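Local coordinates for protein methylxanthine N1-demethylase NdmA (Pseudomonas putida, PDB 6ICN) that catalyses the first step of caffeine breakdown, removing the N1-methyl group to give theobromine and formaldehyde with a Rieske [2Fe-2S] cluster and a non-heme iron centre, at residues Cys80-Lys86 / Cys99-Trp104; Tyr106-Cys112 / Ala127-Arg131; Pro208-Met213 / Val327-Val331; Phe220-Thr226 / Gly239-Cys245. One frame throughout, in Å; residues are numbered along the deposited sequence.

Contact 1: Cys80-Lys86 / Cys99-Trp104; sequences CAHRSAK and CPYHGW. With FES (Fe2/s2 (inorganic) cluster), chain D.
The two Rieske cluster-binding loops face each other here, C80 and H82 from one, C99 and H102 from the other, and the [2Fe-2S] cluster joins them. C80 SG (2.4 Å) and C99 SG (2.3 Å) hold FE1, while H82 ND1 and H102 ND1 each lie 2.2 Å from FE2. Both cysteine sulfurs accept a backbone N-H two residues on, from H82 and Y101. The imidazoles are set nearly at right angles (planes at 76°), the edge of H82 turned to the face of H102 in an offset edge-to-face pair. H82 CB lies over the six-membered ring of W104, 3.4 Å from its centroid, as a CH-pi contact, and chi1 of 180° extends the imidazole so that ND1 meets FE2. The W104 indole lies along one face of that imidazole (planes at 20°, barely overlapping), with R83 CG over the opposite face. Y101 covers the face of H102 turned from H82. W104 CD1 touches sulfide S2 at 3.4 Å. NE2 of H82 and of H102 are hydrogen-bonded to D329 and D188 of a neighbouring subunit. With thiolates on FE1 and histidines on FE2, an added electron probably resides mainly on FE2, as in other Rieske centres.

Contact 2: Tyr106-Cys112 / Ala127-Arg131; sequences YDTHGAC and AKVDR
R131 leans back over the turn at H109 and G110. Its CB points toward that turn, and CG, lodged between the backbone N and the carbonyl carbon (chi1 61°), comes to 3.5 Å from H109 O. CD lies 4.0 Å from T108 O, and a water, weakly bound by NH1, bridges to the same carbonyl; NH2 ends in a salt bridge with D133. The turn belongs to the Rieske domain, where residues 106-112 link the short strands 105-106 and 112-114, and residues 127-131 run into strand 131-137 of the six-stranded sheet. A single bridge between A111 and K128 ties the two, V129 N donating to G110 O (2.8 Å) and C112 N to A127 O (3.0 Å). G110 has a positive phi of 76°, and a CB there would clash with V129 O. Within the type I turn D107-G110, D107 OD1 accepts from H109 N, an Asx turn, and also from A111 N, the donors on opposite faces of the carboxylate plane. A second water donates to both H109 O and V129 O. V129 CG1 touches Y106 CE1 at 3.7 Å, while the hydroxyl of that tyrosine binds the amide of A81.

Contact 3: Pro208-Met213 / Val327-Val331; sequences PPIVPM and VADKV
The extended backbone of P208-M213 runs past a 3-10 turn at V327-A328 and the first turn of helix 330-348, I210 and A328 having their CA atoms 6.3 Å apart. This helix belongs to the helix-grip catalytic domain of the Rieske oxygenases, and the chain it meets leads into edge strand 214-216 of the seven-stranded antiparallel sheet. K330 dominates the contact. With chi1 at -178° and every later torsion also near 180°, its side chain is fully stretched; CD lies 3.7 Å from I210 CG2, and NZ arrives at V211 O (2.8 Å) from above the carbonyl plane, 36° out of it. The ammonium is also paired with E363, whose OE1 accepts from M213 N as well, so one carboxylate serves both sides of the contact. A methionine in place of K330 would probably leave E363 without its cationic mate and V211 O without this donor, weakening the hold of the helix start on the loop. Around the lysine the contacts are apolar: P208 CG rests on A328 CB, both residues also packing on A117 of a neighbouring subunit, and I210 CD1 meets V327 CG1 at 3.9 Å. M213, crossing V331 at about a right angle, sets its SD 3.8 Å from V331 CA and 4.0 Å from V331 CG2.

Contact 4: Phe220-Thr226 / Gly239-Cys245; sequences FRFVYDT and GSFSYTC
F222 and Y243 lie with their rings in an offset stack, centroids 4.6 Å apart and planes at 21°, on the same face of two neighbouring antiparallel strands. F222 has CG wedged between its amide nitrogen and carbonyl carbon (chi1 50°), and this brings the ring across to its partner: CE2 sits 3.3 Å from Y243 CD1, over the tyrosine face but toward its rim, while Y243 CB lies over the F222 ring as a CH-pi contact. C245 SG approaches the same phenylalanine obliquely, 4.9 Å from the ring centroid. A serine in place of F222 would remove the ring and is likely to leave Y243 without its stacking partner and C245 SG without its aromatic neighbour. Farther along, T226 meets F241 at about a right angle, its CG2 above the centre of the ring, 3.7 Å from the centroid, and its OG1 donating to G239 O (2.8 Å). On the other face of the sheet S240 OG donates to D225 OD1 nearly along its C-O axis. Backbone bonds pair F220 with C245, F222 with Y243 (Y243 N to F222 O 2.8 Å) and Y224 with F241. F241 alone of these residues belongs to the caffeine pocket, and the whole is an antiparallel pair of neighbouring strands in the seven-stranded sheet of the helix-grip catalytic domain.

From the N terminus, contact 1 comes first, closing the short loop that carries strands 91-93 and 96-98. Contact 2 follows in series, with one residue between them, and closes a second loop, leading into the six-stranded sheet. The two touch, C80 and A81 lying against Y106 and K128 while W104 packs on A127, so the cluster loops lean on both segments of contact 2. Contact 3 then spans 113 residues of the catalytic domain, and contact 4 is nested inside it; M213 and P209 pack on F222 and Y224. No pair of contacts crosses. Centres of contacts 1 and 3 are 53 Å apart, on opposite sides of the chain's centre.

Contact 1: Cys80-Lys86 / Cys99-Trp104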
# COMPACT_ATOMS: atom_id res chain seq x y z
N CYS A 80 28.46 20.00 3.94
CA CYS A 80 29.68 20.49 3.29
C CYS A 80 29.81 22.00 3.42
O CYS A 80 28.82 22.74 3.32
CB CYS A 80 29.66 20.07 1.82
SG CYS A 80 31.13 20.56 0.88
N ALA A 81 31.05 22.47 3.64
CA ALA A 81 31.29 23.91 3.79
C ALA A 81 31.06 24.70 2.51
O ALA A 81 30.81 25.91 2.59
CB ALA A 81 32.74 24.14 4.27
N HIS A 82 31.12 24.05 1.34
CA HIS A 82 31.05 24.71 0.05
C HIS A 82 29.62 25.18 -0.26
O HIS A 82 29.34 26.38 -0.28
CB HIS A 82 31.55 23.75 -1.03
CG HIS A 82 31.52 24.32 -2.41
ND1 HIS A 82 31.18 23.58 -3.51
CD2 HIS A 82 31.79 25.56 -2.87
CE1 HIS A 82 31.25 24.33 -4.60
NE2 HIS A 82 31.63 25.54 -4.23
N ARG A 83 28.72 24.23 -0.50
CA ARG A 83 27.33 24.56 -0.83
C ARG A 83 26.34 23.71 -0.04
O ARG A 83 25.20 23.50 -0.47
CB ARG A 83 27.09 24.40 -2.35
CG ARG A 83 27.86 25.42 -3.20
CD ARG A 83 27.33 26.83 -2.92
NE ARG A 83 27.85 27.89 -3.79
CZ ARG A 83 28.83 28.73 -3.46
NH1 ARG A 83 29.46 28.61 -2.29
NH2 ARG A 83 29.18 29.70 -4.31
N SER A 84 26.75 23.22 1.13
CA SER A 84 25.84 22.67 2.14
C SER A 84 25.20 21.34 1.74
O SER A 84 24.24 20.92 2.38
CB SER A 84 24.73 23.67 2.50
OG SER A 84 25.29 24.91 2.92
N ALA A 85 25.74 20.62 0.75
CA ALA A 85 25.29 19.25 0.49
C ALA A 85 25.60 18.34 1.68
O ALA A 85 26.50 18.59 2.48
CB ALA A 85 25.95 18.69 -0.76
N LYS A 86 24.85 17.24 1.78
CA LYS A 86 25.13 16.24 2.81
C LYS A 86 26.30 15.36 2.40
O LYS A 86 26.26 14.66 1.37
CB LYS A 86 23.89 15.39 3.10
CG LYS A 86 22.83 16.15 3.86
CD LYS A 86 21.77 15.24 4.46
CE LYS A 86 20.78 16.08 5.28
NZ LYS A 86 19.88 16.92 4.40
N CYS A 99 32.76 14.90 -0.71
CA CYS A 99 31.40 15.38 -0.93
C CYS A 99 30.88 14.93 -2.30
O CYS A 99 31.62 14.98 -3.28
CB CYS A 99 31.38 16.90 -0.86
SG CYS A 99 29.73 17.62 -1.09
N PRO A 100 29.60 14.57 -2.40
CA PRO A 100 29.05 14.14 -3.71
C PRO A 100 28.90 15.25 -4.75
O PRO A 100 28.81 14.95 -5.95
CB PRO A 100 27.66 13.60 -3.33
CG PRO A 100 27.29 14.36 -2.12
CD PRO A 100 28.58 14.52 -1.34
N TYR A 101 28.84 16.52 -4.34
CA TYR A 101 28.42 17.57 -5.26
C TYR A 101 29.58 18.06 -6.12
O TYR A 101 29.53 17.96 -7.35
CB TYR A 101 27.78 18.72 -4.46
CG TYR A 101 26.84 19.63 -5.25
CD1 TYR A 101 26.73 19.55 -6.64
CD2 TYR A 101 26.06 20.58 -4.59
CE1 TYR A 101 25.85 20.40 -7.35
CE2 TYR A 101 25.18 21.43 -5.29
CZ TYR A 101 25.09 21.33 -6.67
OH TYR A 101 24.21 22.16 -7.35
N HIS A 102 30.64 18.59 -5.50
CA HIS A 102 31.79 19.04 -6.27
C HIS A 102 33.08 18.37 -5.80
O HIS A 102 34.17 18.84 -6.14
CB HIS A 102 31.93 20.57 -6.22
CG HIS A 102 30.65 21.31 -6.46
ND1 HIS A 102 29.79 21.64 -5.44
CD2 HIS A 102 30.09 21.81 -7.59
CE1 HIS A 102 28.76 22.31 -5.92
NE2 HIS A 102 28.91 22.42 -7.23
N GLY A 103 32.97 17.30 -5.02
CA GLY A 103 34.13 16.47 -4.76
C GLY A 103 35.14 17.01 -3.76
O GLY A 103 36.26 16.49 -3.70
N TRP A 104 34.79 18.02 -2.97
CA TRP A 104 35.75 18.43 -1.93
C TRP A 104 36.05 17.26 -1.00
O TRP A 104 35.16 16.49 -0.64
CB TRP A 104 35.19 19.60 -1.11
CG TRP A 104 35.12 20.92 -1.81
CD1 TRP A 104 35.12 21.16 -3.15
CD2 TRP A 104 35.04 22.20 -1.17
NE1 TRP A 104 35.02 22.52 -3.39
CE2 TRP A 104 35.00 23.17 -2.19
CE3 TRP A 104 35.01 22.62 0.16
CZ2 TRP A 104 34.90 24.55 -1.92
CZ3 TRP A 104 34.92 23.98 0.43
CH2 TRP A 104 34.86 24.92 -0.61
FE1 FES D . 30.32 19.86 -1.24
FE2 FES D . 30.34 21.57 -3.30
S1 FES D . 28.68 21.21 -1.82
S2 FES D . 31.88 20.09 -2.78

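Contact 2: Tyr106-Cys112 / Ala127-Arg131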
# COMPACT_ATOMS: atom_id res chain seq x y z
N TYR A 106 37.50 15.94 2.70
CA TYR A 106 37.75 16.33 4.08
C TYR A 106 38.58 15.29 4.81
O TYR A 106 38.31 14.08 4.73
CB TYR A 106 36.43 16.54 4.81
CG TYR A 106 35.65 17.70 4.26
CD1 TYR A 106 35.86 18.98 4.74
CD2 TYR A 106 34.71 17.51 3.24
CE1 TYR A 106 35.15 20.07 4.24
CE2 TYR A 106 33.98 18.60 2.72
CZ TYR A 106 34.21 19.87 3.23
OH TYR A 106 33.52 20.98 2.76
N ASP A 107 39.59 15.75 5.57
CA ASP A 107 40.42 14.83 6.34
C ASP A 107 39.79 14.51 7.70
O ASP A 107 38.68 14.95 8.03
CB ASP A 107 41.85 15.39 6.46
CG ASP A 107 41.96 16.66 7.30
OD1 ASP A 107 41.05 16.97 8.11
OD2 ASP A 107 43.02 17.35 7.18
N THR A 108 40.50 13.71 8.52
CA THR A 108 39.95 13.30 9.81
C THR A 108 39.71 14.47 10.75
O THR A 108 38.99 14.30 11.74
CB THR A 108 40.88 12.30 10.50
OG1 THR A 108 42.15 12.93 10.73
CG2 THR A 108 41.05 11.05 9.66
N HIS A 109 40.30 15.64 10.49
CA HIS A 109 40.06 16.81 11.32
C HIS A 109 38.98 17.72 10.77
O HIS A 109 38.79 18.83 11.28
CB HIS A 109 41.36 17.59 11.54
CG HIS A 109 42.24 16.99 12.60
ND1 HIS A 109 42.02 17.19 13.95
CD2 HIS A 109 43.33 16.19 12.51
CE1 HIS A 109 42.93 16.54 14.64
NE2 HIS A 109 43.74 15.92 13.80
N GLY A 110 38.24 17.26 9.75
CA GLY A 110 37.24 18.11 9.14
C GLY A 110 37.78 19.18 8.21
O GLY A 110 37.02 20.05 7.80
N ALA A 111 39.08 19.15 7.87
CA ALA A 111 39.68 20.16 7.01
C ALA A 111 39.63 19.74 5.54
O ALA A 111 39.97 18.60 5.22
CB ALA A 111 41.14 20.41 7.41
N CYS A 112 39.23 20.65 4.66
CA CYS A 112 39.25 20.34 3.24
C CYS A 112 40.68 20.32 2.73
O CYS A 112 41.45 21.25 2.99
CB CYS A 112 38.44 21.35 2.43
SG CYS A 112 38.47 21.01 0.65
N ALA A 127 37.32 26.55 4.56
CA ALA A 127 36.87 25.29 3.95
C ALA A 127 37.14 24.15 4.92
O ALA A 127 38.15 23.43 4.84
CB ALA A 127 37.54 25.07 2.59
N LYS A 128 36.23 23.99 5.87
CA LYS A 128 36.33 22.98 6.91
C LYS A 128 34.94 22.79 7.50
O LYS A 128 34.09 23.68 7.43
CB LYS A 128 37.33 23.38 8.00
CG LYS A 128 37.07 24.73 8.59
CD LYS A 128 38.08 25.01 9.70
CE LYS A 128 37.80 26.33 10.42
NZ LYS A 128 38.36 27.49 9.67
N VAL A 129 34.74 21.63 8.10
CA VAL A 129 33.49 21.34 8.81
C VAL A 129 33.83 20.91 10.22
O VAL A 129 34.93 20.41 10.49
CB VAL A 129 32.66 20.26 8.07
CG1 VAL A 129 32.36 20.70 6.64
CG2 VAL A 129 33.40 18.94 8.07
N ASP A 130 32.87 21.09 11.14
CA ASP A 130 33.10 20.70 12.53
C ASP A 130 33.23 19.19 12.64
O ASP A 130 32.51 18.44 11.97
CB ASP A 130 31.94 21.15 13.44
CG ASP A 130 31.86 22.65 13.61
OD1 ASP A 130 32.88 23.35 13.43
OD2 ASP A 130 30.76 23.12 13.95
N ARG A 131 34.19 18.73 13.45
CA ARG A 131 34.30 17.32 13.77
C ARG A 131 34.14 17.14 15.27
O ARG A 131 34.24 18.09 16.05
CB ARG A 131 35.62 16.71 13.27
CG ARG A 131 36.90 17.31 13.83
CD ARG A 131 37.53 16.35 14.83
NE ARG A 131 37.27 16.79 16.19
CZ ARG A 131 37.34 16.03 17.28
NH1 ARG A 131 37.66 14.74 17.20
NH2 ARG A 131 37.07 16.57 18.46
O HOH W 1 38.40 13.36 14.13
O HOH W 2 37.23 21.35 11.41

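Contact 3: Pro208-Met213 / Val327-Val331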
# COMPACT_ATOMS: atom_id res chain seq x y z
N PRO A 208 7.74 -4.02 45.22
CA PRO A 208 9.20 -4.16 45.18
C PRO A 208 9.82 -3.65 46.47
O PRO A 208 9.19 -2.90 47.22
CB PRO A 208 9.59 -3.27 43.99
CG PRO A 208 8.57 -2.14 44.04
CD PRO A 208 7.29 -2.74 44.61
N PRO A 209 11.06 -4.04 46.76
CA PRO A 209 11.77 -3.47 47.91
C PRO A 209 12.33 -2.10 47.58
O PRO A 209 12.40 -1.68 46.42
CB PRO A 209 12.89 -4.49 48.16
CG PRO A 209 13.20 -5.00 46.79
CD PRO A 209 11.86 -5.07 46.08
N ILE A 210 12.73 -1.39 48.63
CA ILE A 210 13.35 -0.07 48.52
C ILE A 210 14.85 -0.28 48.71
O ILE A 210 15.30 -0.57 49.82
CB ILE A 210 12.78 0.91 49.55
CG1 ILE A 210 11.26 0.78 49.64
CG2 ILE A 210 13.19 2.34 49.24
CD1 ILE A 210 10.53 1.03 48.32
N VAL A 211 15.64 -0.13 47.65
CA VAL A 211 17.04 -0.54 47.69
C VAL A 211 17.95 0.66 47.94
O VAL A 211 17.65 1.78 47.49
CB VAL A 211 17.44 -1.26 46.39
CG1 VAL A 211 16.48 -2.41 46.11
CG2 VAL A 211 17.47 -0.30 45.22
N PRO A 212 19.07 0.49 48.65
CA PRO A 212 20.06 1.57 48.71
C PRO A 212 20.71 1.78 47.35
O PRO A 212 20.88 0.84 46.57
CB PRO A 212 21.08 1.07 49.75
CG PRO A 212 20.88 -0.39 49.81
CD PRO A 212 19.46 -0.68 49.45
N MET A 213 21.05 3.03 47.07
CA MET A 213 21.64 3.43 45.79
C MET A 213 22.89 4.25 46.04
O MET A 213 22.86 5.22 46.81
CB MET A 213 20.66 4.26 44.94
CG MET A 213 19.38 3.53 44.61
SD MET A 213 18.19 4.62 43.80
CE MET A 213 18.98 4.81 42.18
N VAL A 327 6.65 5.68 47.31
CA VAL A 327 7.95 5.30 47.86
C VAL A 327 8.64 4.25 46.98
O VAL A 327 9.87 4.24 46.88
CB VAL A 327 7.78 4.80 49.32
CG1 VAL A 327 9.11 4.33 49.86
CG2 VAL A 327 7.24 5.93 50.17
N ALA A 328 7.87 3.39 46.31
CA ALA A 328 8.43 2.38 45.43
C ALA A 328 9.16 2.97 44.22
O ALA A 328 9.84 2.22 43.50
CB ALA A 328 7.33 1.43 44.94
N ASP A 329 9.00 4.26 43.96
CA ASP A 329 9.64 4.93 42.83
C ASP A 329 11.05 5.41 43.15
O ASP A 329 11.55 6.29 42.44
CB ASP A 329 8.81 6.13 42.39
CG ASP A 329 7.48 5.73 41.76
OD1 ASP A 329 7.47 4.71 41.04
OD2 ASP A 329 6.49 6.45 41.99
N LYS A 330 11.69 4.88 44.20
CA LYS A 330 12.98 5.42 44.65
C LYS A 330 13.98 5.59 43.51
O LYS A 330 14.61 6.65 43.39
CB LYS A 330 13.59 4.53 45.72
CG LYS A 330 14.93 5.14 46.21
CD LYS A 330 15.59 4.34 47.29
CE LYS A 330 16.90 5.01 47.69
NZ LYS A 330 17.55 4.22 48.77
N VAL A 331 14.15 4.56 42.67
CA VAL A 331 15.14 4.65 41.60
C VAL A 331 14.83 5.83 40.68
O VAL A 331 15.71 6.64 40.36
CB VAL A 331 15.23 3.32 40.84
CG1 VAL A 331 16.10 3.48 39.61
CG2 VAL A 331 15.77 2.19 41.74

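Contact 4: Phe220-Thr226 / Gly239-Cys245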
# COMPACT_ATOMS: atom_id res chain seq x y z
N PHE A 220 25.29 5.17 38.82
CA PHE A 220 24.41 4.70 39.88
C PHE A 220 24.60 3.20 40.04
O PHE A 220 24.55 2.45 39.05
CB PHE A 220 22.94 5.01 39.54
CG PHE A 220 22.32 6.07 40.42
CD1 PHE A 220 22.67 6.18 41.76
CD2 PHE A 220 21.35 6.93 39.91
CE1 PHE A 220 22.08 7.14 42.58
CE2 PHE A 220 20.77 7.91 40.73
CZ PHE A 220 21.14 8.01 42.05
N ARG A 221 24.83 2.75 41.27
CA ARG A 221 24.99 1.33 41.57
C ARG A 221 23.96 0.90 42.59
O ARG A 221 23.79 1.56 43.63
CB ARG A 221 26.41 1.03 42.08
CG ARG A 221 27.50 1.43 41.12
CD ARG A 221 28.82 0.81 41.48
NE ARG A 221 29.87 1.26 40.58
CZ ARG A 221 31.13 0.84 40.64
NH1 ARG A 221 31.48 -0.06 41.55
NH2 ARG A 221 32.02 1.30 39.78
N PHE A 222 23.26 -0.20 42.30
CA PHE A 222 22.28 -0.75 43.23
C PHE A 222 21.98 -2.20 42.86
O PHE A 222 22.20 -2.63 41.72
CB PHE A 222 20.99 0.10 43.28
CG PHE A 222 20.39 0.43 41.92
CD1 PHE A 222 20.80 1.56 41.22
CD2 PHE A 222 19.39 -0.36 41.38
CE1 PHE A 222 20.23 1.88 39.97
CE2 PHE A 222 18.81 -0.06 40.14
CZ PHE A 222 19.24 1.05 39.43
N VAL A 223 21.50 -2.97 43.85
CA VAL A 223 21.28 -4.41 43.74
C VAL A 223 19.85 -4.76 44.14
O VAL A 223 19.31 -4.19 45.10
CB VAL A 223 22.30 -5.19 44.59
CG1 VAL A 223 22.07 -6.70 44.50
CG2 VAL A 223 23.72 -4.85 44.17
N TYR A 224 19.23 -5.69 43.42
CA TYR A 224 17.83 -6.07 43.61
C TYR A 224 17.69 -7.57 43.45
O TYR A 224 17.95 -8.11 42.37
CB TYR A 224 16.93 -5.32 42.61
CG TYR A 224 15.46 -5.73 42.56
CD1 TYR A 224 14.82 -6.30 43.65
CD2 TYR A 224 14.71 -5.53 41.39
CE1 TYR A 224 13.48 -6.67 43.60
CE2 TYR A 224 13.37 -5.90 41.33
CZ TYR A 224 12.76 -6.46 42.44
OH TYR A 224 11.43 -6.83 42.39
N ASP A 225 17.26 -8.26 44.52
CA ASP A 225 17.00 -9.70 44.45
C ASP A 225 15.52 -9.90 44.12
O ASP A 225 14.65 -9.73 44.97
CB ASP A 225 17.37 -10.37 45.77
CG ASP A 225 18.83 -10.20 46.11
OD1 ASP A 225 19.68 -10.44 45.22
OD2 ASP A 225 19.14 -9.81 47.26
N THR A 226 15.24 -10.26 42.86
CA THR A 226 13.87 -10.44 42.40
C THR A 226 13.24 -11.67 43.05
O THR A 226 13.94 -12.53 43.60
CB THR A 226 13.83 -10.56 40.87
OG1 THR A 226 14.52 -11.75 40.45
CG2 THR A 226 14.46 -9.33 40.21
N GLY A 239 16.74 -13.16 38.38
CA GLY A 239 17.62 -13.62 39.44
C GLY A 239 18.08 -12.49 40.34
O GLY A 239 17.31 -11.55 40.60
N SER A 240 19.32 -12.56 40.83
CA SER A 240 19.89 -11.45 41.59
C SER A 240 20.44 -10.40 40.63
O SER A 240 21.31 -10.71 39.81
CB SER A 240 20.99 -11.96 42.52
OG SER A 240 21.69 -10.86 43.07
N PHE A 241 19.94 -9.16 40.75
CA PHE A 241 20.21 -8.08 39.79
C PHE A 241 21.24 -7.11 40.36
O PHE A 241 20.99 -6.50 41.40
CB PHE A 241 18.93 -7.29 39.49
CG PHE A 241 17.95 -7.97 38.56
CD1 PHE A 241 18.13 -9.27 38.14
CD2 PHE A 241 16.84 -7.26 38.10
CE1 PHE A 241 17.21 -9.86 37.29
CE2 PHE A 241 15.92 -7.85 37.24
CZ PHE A 241 16.11 -9.15 36.84
N SER A 242 22.34 -6.89 39.64
CA SER A 242 23.31 -5.87 40.02
C SER A 242 23.41 -4.83 38.91
O SER A 242 23.86 -5.15 37.80
CB SER A 242 24.68 -6.49 40.30
OG SER A 242 25.63 -5.47 40.54
N TYR A 243 23.01 -3.59 39.21
CA TYR A 243 22.97 -2.51 38.23
C TYR A 243 24.18 -1.60 38.37
O TYR A 243 24.49 -1.13 39.47
CB TYR A 243 21.72 -1.65 38.40
CG TYR A 243 20.39 -2.31 38.13
CD1 TYR A 243 19.78 -3.09 39.10
CD2 TYR A 243 19.72 -2.11 36.92
CE1 TYR A 243 18.54 -3.68 38.88
CE2 TYR A 243 18.47 -2.69 36.68
CZ TYR A 243 17.90 -3.48 37.67
OH TYR A 243 16.68 -4.07 37.46
N THR A 244 24.81 -1.28 37.24
CA THR A 244 25.81 -0.22 37.16
C THR A 244 25.36 0.70 36.04
O THR A 244 25.43 0.32 34.86
CB THR A 244 27.21 -0.77 36.87
OG1 THR A 244 27.53 -1.78 37.83
CG2 THR A 244 28.23 0.34 36.91
N CYS A 245 24.88 1.88 36.39
CA CYS A 245 24.22 2.76 35.42
C CYS A 245 25.12 3.97 35.17
O CYS A 245 25.16 4.89 35.99
CB CYS A 245 22.85 3.19 35.93
SG CYS A 245 21.74 1.82 36.35